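Side-chain contacts in protein A52 (Vaccinia virus, PDB 2VVW), which suppresses host innate immunity by engaging toll-like receptor signalling complexes, binding TRAF6 to activate p38 and IRAK2 to inhibit NF-kappa-B signalling: residues G42-F45 and N46-K50; H136-D139 and K140-S143. All coordinates share one frame; numbering follows the deposited sequence.

Interaction 1: G42-F45 and N46-K50; sequences GRLF and NEIKK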
loop_
_atom_site.group_PDB
_atom_site.type_symbol
_atom_site.label_atom_id
_atom_site.label_comp_id
_atom_site.label_asym_id
_atom_site.label_seq_id
_atom_site.Cartn_x
_atom_site.Cartn_y
_atom_site.Cartn_z
ATOM N N GLY A 42 -8.077 -13.613 0.717
ATOM C CA GLY A 42 -9.463 -13.975 0.432
ATOM C C GLY A 42 -9.569 -14.723 -0.880
ATOM O O GLY A 42 -8.554 -15.014 -1.533
ATOM N N ARG A 43 -10.799 -15.046 -1.271
ATOM C CA ARG A 43 -11.039 -15.762 -2.515
ATOM C C ARG A 43 -10.652 -14.922 -3.729
ATOM O O ARG A 43 -10.209 -15.452 -4.748
ATOM C CB ARG A 43 -12.504 -16.184 -2.613
ATOM C CG ARG A 43 -12.857 -17.272 -1.621
ATOM C CD ARG A 43 -14.095 -18.038 -2.023
ATOM N NE ARG A 43 -15.276 -17.613 -1.285
ATOM C CZ ARG A 43 -15.527 -17.918 -0.011
ATOM N NH1 ARG A 43 -14.665 -18.646 0.700
ATOM N NH2 ARG A 43 -16.645 -17.477 0.562
ATOM N N LEU A 44 -10.810 -13.612 -3.627
ATOM C CA LEU A 44 -10.499 -12.749 -4.767
ATOM C C LEU A 44 -9.009 -12.798 -5.131
ATOM O O LEU A 44 -8.656 -13.105 -6.261
ATOM C CB LEU A 44 -10.940 -11.314 -4.491
ATOM C CG LEU A 44 -10.534 -10.284 -5.545
ATOM C CD1 LEU A 44 -11.058 -10.683 -6.916
ATOM C CD2 LEU A 44 -11.023 -8.888 -5.126
ATOM N N PHE A 45 -8.146 -12.456 -4.186
ATOM C CA PHE A 45 -6.694 -12.565 -4.375
ATOM C C PHE A 45 -6.269 -14.000 -4.700
ATOM O O PHE A 45 -5.377 -14.199 -5.509
ATOM C CB PHE A 45 -5.926 -12.090 -3.120
ATOM C CG PHE A 45 -5.799 -10.572 -2.993
ATOM C CD1 PHE A 45 -6.532 -9.713 -3.784
ATOM C CD2 PHE A 45 -4.950 -10.029 -2.044
ATOM C CE1 PHE A 45 -6.403 -8.342 -3.635
ATOM C CE2 PHE A 45 -4.804 -8.663 -1.900
ATOM C CZ PHE A 45 -5.546 -7.821 -2.686
ATOM N N ASN A 46 -6.897 -14.988 -4.072
ATOM C CA ASN A 46 -6.562 -16.385 -4.391
ATOM C C ASN A 46 -6.835 -16.752 -5.873
ATOM O O ASN A 46 -6.106 -17.559 -6.461
ATOM C CB ASN A 46 -7.239 -17.365 -3.423
ATOM C CG ASN A 46 -6.480 -17.517 -2.099
ATOM O OD1 ASN A 46 -5.265 -17.287 -2.014
ATOM N ND2 ASN A 46 -7.199 -17.918 -1.061
ATOM N N GLU A 47 -7.850 -16.144 -6.485
ATOM C CA GLU A 47 -8.082 -16.326 -7.927
ATOM C C GLU A 47 -7.024 -15.620 -8.766
ATOM O O GLU A 47 -6.532 -16.179 -9.763
ATOM C CB GLU A 47 -9.471 -15.827 -8.348
ATOM C CG GLU A 47 -10.602 -16.711 -7.891
ATOM C CD GLU A 47 -10.474 -18.147 -8.393
ATOM O OE1 GLU A 47 -10.186 -18.333 -9.592
ATOM O OE2 GLU A 47 -10.665 -19.082 -7.588
ATOM N N ILE A 48 -6.675 -14.402 -8.367
ATOM C CA ILE A 48 -5.680 -13.635 -9.095
ATOM C C ILE A 48 -4.334 -14.365 -9.033
ATOM O O ILE A 48 -3.596 -14.398 -10.015
ATOM C CB ILE A 48 -5.564 -12.193 -8.592
ATOM C CG1 ILE A 48 -6.885 -11.441 -8.826
ATOM C CG2 ILE A 48 -4.426 -11.463 -9.329
ATOM C CD1 ILE A 48 -6.942 -10.121 -8.174
ATOM N N LYS A 49 -4.047 -14.986 -7.891
ATOM C CA LYS A 49 -2.822 -15.763 -7.703
ATOM C C LYS A 49 -2.699 -16.920 -8.706
ATOM O O LYS A 49 -1.595 -17.295 -9.111
ATOM C CB LYS A 49 -2.760 -16.269 -6.261
ATOM C CG LYS A 49 -1.498 -17.050 -5.941
ATOM C CD LYS A 49 -1.136 -17.047 -4.447
ATOM C CE LYS A 49 -2.003 -17.958 -3.617
ATOM N NZ LYS A 49 -1.252 -18.481 -2.422
ATOM N N LYS A 50 -3.832 -17.470 -9.134
ATOM C CA LYS A 50 -3.822 -18.509 -10.148
ATOM C C LYS A 50 -3.269 -18.016 -11.495
ATOM O O LYS A 50 -2.857 -18.832 -12.311
ATOM C CB LYS A 50 -5.219 -19.127 -10.306
ATOM C CG LYS A 50 -5.711 -19.823 -9.061
ATOM C CD LYS A 50 -7.064 -20.463 -9.285
ATOM C CE LYS A 50 -7.622 -21.035 -7.989
ATOM N NZ LYS A 50 -8.969 -21.627 -8.194
HETATM O O HOH W 1 -10.734 -18.322 -4.893
#
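Arg-43 and Glu-47 meet through one carbonyl that serves two donors. The backbone N of Glu-47 donates to Arg-43 O at 3.0 Å, and a water donates to the same oxygen. That water also gives a hydrogen bond of 2.8 Å to Glu-47 OE2, so the carboxylate is tied back to the first turn of its own helix. With chi1 at -72°, beside the backbone N, Glu-47 CG lies 3.4 Å from Arg-43 O, and the bend at chi2 (-58°) then turns the carboxylate to the water. OE2 has a second partner: Lys-50 NZ forms a salt bridge with it at 3.1 Å, arriving on the syn side and 29° out of the carboxylate plane. Water and ammonium together would be expected to stabilise the negative charge of this buried residue, whose side chain also rests on Leu-145, Arg-148 and Val-152 of helix 135-153.

Gly-42 is the N-cap of helix 43-49, a short helix of the Bcl-2-like fold, and its carbonyl accepts from the N of Asn-46. The amide of Asn-46 folds over the same oxygen, with CG 3.3 Å from Gly-42 O, but the angle at ND2 is too poor for a hydrogen bond. Two residues on, Leu-44 O takes the N-H of Ile-48 and a weak second bond from Glu-47 N, while Lys-49 N donates to Phe-45 O at 2.8 Å. On the apolar side, Ile-48 CD1 lies 4.3 Å from Leu-44 CD1 and approaches the Phe-45 ring obliquely. Tyr-28 and Tyr-41 make edge-to-face contacts with that ring, and Ile-24 of helix 21-35 touches both Leu-44 and Ile-48.

Interaction 2: H136-D139 and K140-S143; sequences HMLD and KIKS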
loop_
_atom_site.group_PDB
_atom_site.type_symbol
_atom_site.label_atom_id
_atom_site.label_comp_id
_atom_site.label_asym_id
_atom_site.label_seq_id
_atom_site.Cartn_x
_atom_site.Cartn_y
_atom_site.Cartn_z
ATOM N N HIS A 136 -11.025 -1.572 -21.233
ATOM C CA HIS A 136 -11.776 -2.625 -21.915
ATOM C C HIS A 136 -11.321 -4.003 -21.456
ATOM O O HIS A 136 -12.137 -4.856 -21.101
ATOM C CB HIS A 136 -11.607 -2.483 -23.430
ATOM C CG HIS A 136 -12.361 -3.503 -24.222
ATOM N ND1 HIS A 136 -13.691 -3.355 -24.552
ATOM C CD2 HIS A 136 -11.965 -4.677 -24.770
ATOM C CE1 HIS A 136 -14.085 -4.395 -25.266
ATOM N NE2 HIS A 136 -13.059 -5.217 -25.404
ATOM N N MET A 137 -10.011 -4.201 -21.416
ATOM C CA MET A 137 -9.429 -5.462 -20.947
ATOM C C MET A 137 -9.626 -5.700 -19.463
ATOM O O MET A 137 -9.871 -6.839 -19.055
ATOM C CB MET A 137 -7.934 -5.530 -21.289
ATOM C CG MET A 137 -7.653 -5.738 -22.762
ATOM S SD MET A 137 -8.396 -7.271 -23.384
ATOM C CE MET A 137 -8.111 -7.081 -25.133
ATOM N N LEU A 138 -9.506 -4.649 -18.653
ATOM C CA LEU A 138 -9.788 -4.786 -17.232
ATOM C C LEU A 138 -11.230 -5.254 -17.011
ATOM O O LEU A 138 -11.465 -6.169 -16.227
ATOM C CB LEU A 138 -9.512 -3.493 -16.466
ATOM C CG LEU A 138 -8.061 -3.066 -16.290
ATOM C CD1 LEU A 138 -8.030 -1.686 -15.651
ATOM C CD2 LEU A 138 -7.274 -4.087 -15.455
ATOM N N ASP A 139 -12.188 -4.657 -17.719
ATOM C CA ASP A 139 -13.584 -5.129 -17.676
ATOM C C ASP A 139 -13.707 -6.629 -17.964
ATOM O O ASP A 139 -14.474 -7.338 -17.311
ATOM C CB ASP A 139 -14.452 -4.384 -18.696
ATOM C CG ASP A 139 -14.757 -2.952 -18.295
ATOM O OD1 ASP A 139 -14.748 -2.644 -17.089
ATOM O OD2 ASP A 139 -15.037 -2.123 -19.200
ATOM N N LYS A 140 -12.993 -7.104 -18.973
ATOM C CA LYS A 140 -13.063 -8.521 -19.354
ATOM C C LYS A 140 -12.441 -9.413 -18.288
ATOM O O LYS A 140 -12.975 -10.491 -17.973
ATOM C CB LYS A 140 -12.384 -8.749 -20.710
ATOM C CG LYS A 140 -13.133 -8.066 -21.866
ATOM C CD LYS A 140 -12.446 -8.269 -23.215
ATOM C CE LYS A 140 -13.080 -9.422 -23.993
ATOM N NZ LYS A 140 -14.472 -9.102 -24.471
ATOM N N ILE A 141 -11.330 -8.953 -17.716
ATOM C CA ILE A 141 -10.670 -9.699 -16.643
ATOM C C ILE A 141 -11.612 -9.846 -15.441
ATOM O O ILE A 141 -11.714 -10.926 -14.838
ATOM C CB ILE A 141 -9.365 -9.014 -16.192
ATOM C CG1 ILE A 141 -8.277 -9.116 -17.283
ATOM C CG2 ILE A 141 -8.834 -9.659 -14.913
ATOM C CD1 ILE A 141 -7.166 -8.057 -17.169
ATOM N N LYS A 142 -12.288 -8.747 -15.104
ATOM C CA LYS A 142 -13.251 -8.704 -13.996
ATOM C C LYS A 142 -14.365 -9.736 -14.185
ATOM O O LYS A 142 -14.667 -10.502 -13.273
ATOM C CB LYS A 142 -13.846 -7.298 -13.871
ATOM C CG LYS A 142 -14.575 -7.047 -12.564
ATOM C CD LYS A 142 -15.318 -5.721 -12.598
ATOM C CE LYS A 142 -15.934 -5.412 -11.252
ATOM N NZ LYS A 142 -16.514 -4.060 -11.228
ATOM N N SER A 143 -14.945 -9.759 -15.383
ATOM C CA SER A 143 -15.965 -10.740 -15.735
ATOM C C SER A 143 -15.492 -12.167 -15.565
ATOM O O SER A 143 -16.226 -13.000 -15.063
ATOM C CB SER A 143 -16.438 -10.533 -17.165
ATOM O OG SER A 143 -17.148 -9.320 -17.258
HETATM O O HOH W 2 -16.753 -6.344 -16.060
#
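Lys-140 packs back along the preceding turn against His-136 and Met-137. Its CB lies 3.6 Å from Met-137 O, and CG, held beside the backbone N by chi1 of -67°, comes 3.4 Å from His-136 O, the carbonyl that accepts the Lys-140 N-H. CD is the atom that touches side chains: it is 3.8 Å from His-136 NE2, meeting the imidazole obliquely, and 4.2 Å from Met-137 SD. The chain then bends at both chi3 and chi4, and NZ ends 4.2 Å from His-136 NE2, a proximity that would probably disfavour a second positive charge on the ring.

Just before Lys-140, Asp-139 O accepts from Ser-143 N at 3.1 Å and from a water that also hydrogen-bonds Ser-143 OG. On the buried side Leu-138 CD2 lies 4.3 Å from Ile-141 CD1; Leu-138 rests on Met-21 and Leu-25, Ile-141 on Val-96 and Ile-103. The extended side chain of Lys-142 brings NZ into a hydrogen bond with Asp-19 O. Polar residues along one side and aliphatic ones on the other make this an amphipathic alpha-helix, the start of the C-terminal helix in this Bcl-2-like fold.

How the interactions relate
Interaction 1, on the short helix 43-49, precedes interaction 2, near the start of helix 135-153, along the chain. Their centres lie 16 Å apart and their nearest atoms about 7 Å apart, so they do not touch. Two elements nevertheless connect them. Helix 135-153 holds interaction 2 near its beginning, and further along it packs on Arg-43 and Glu-47 of interaction 1; helix 21-35 is touched by apolar side chains from both. An early and a late part of the sequence thus come together in one all-helical Bcl-2-like domain. Neither contact meets the second chain of the assembly, so both belong to the fold of the single subunit.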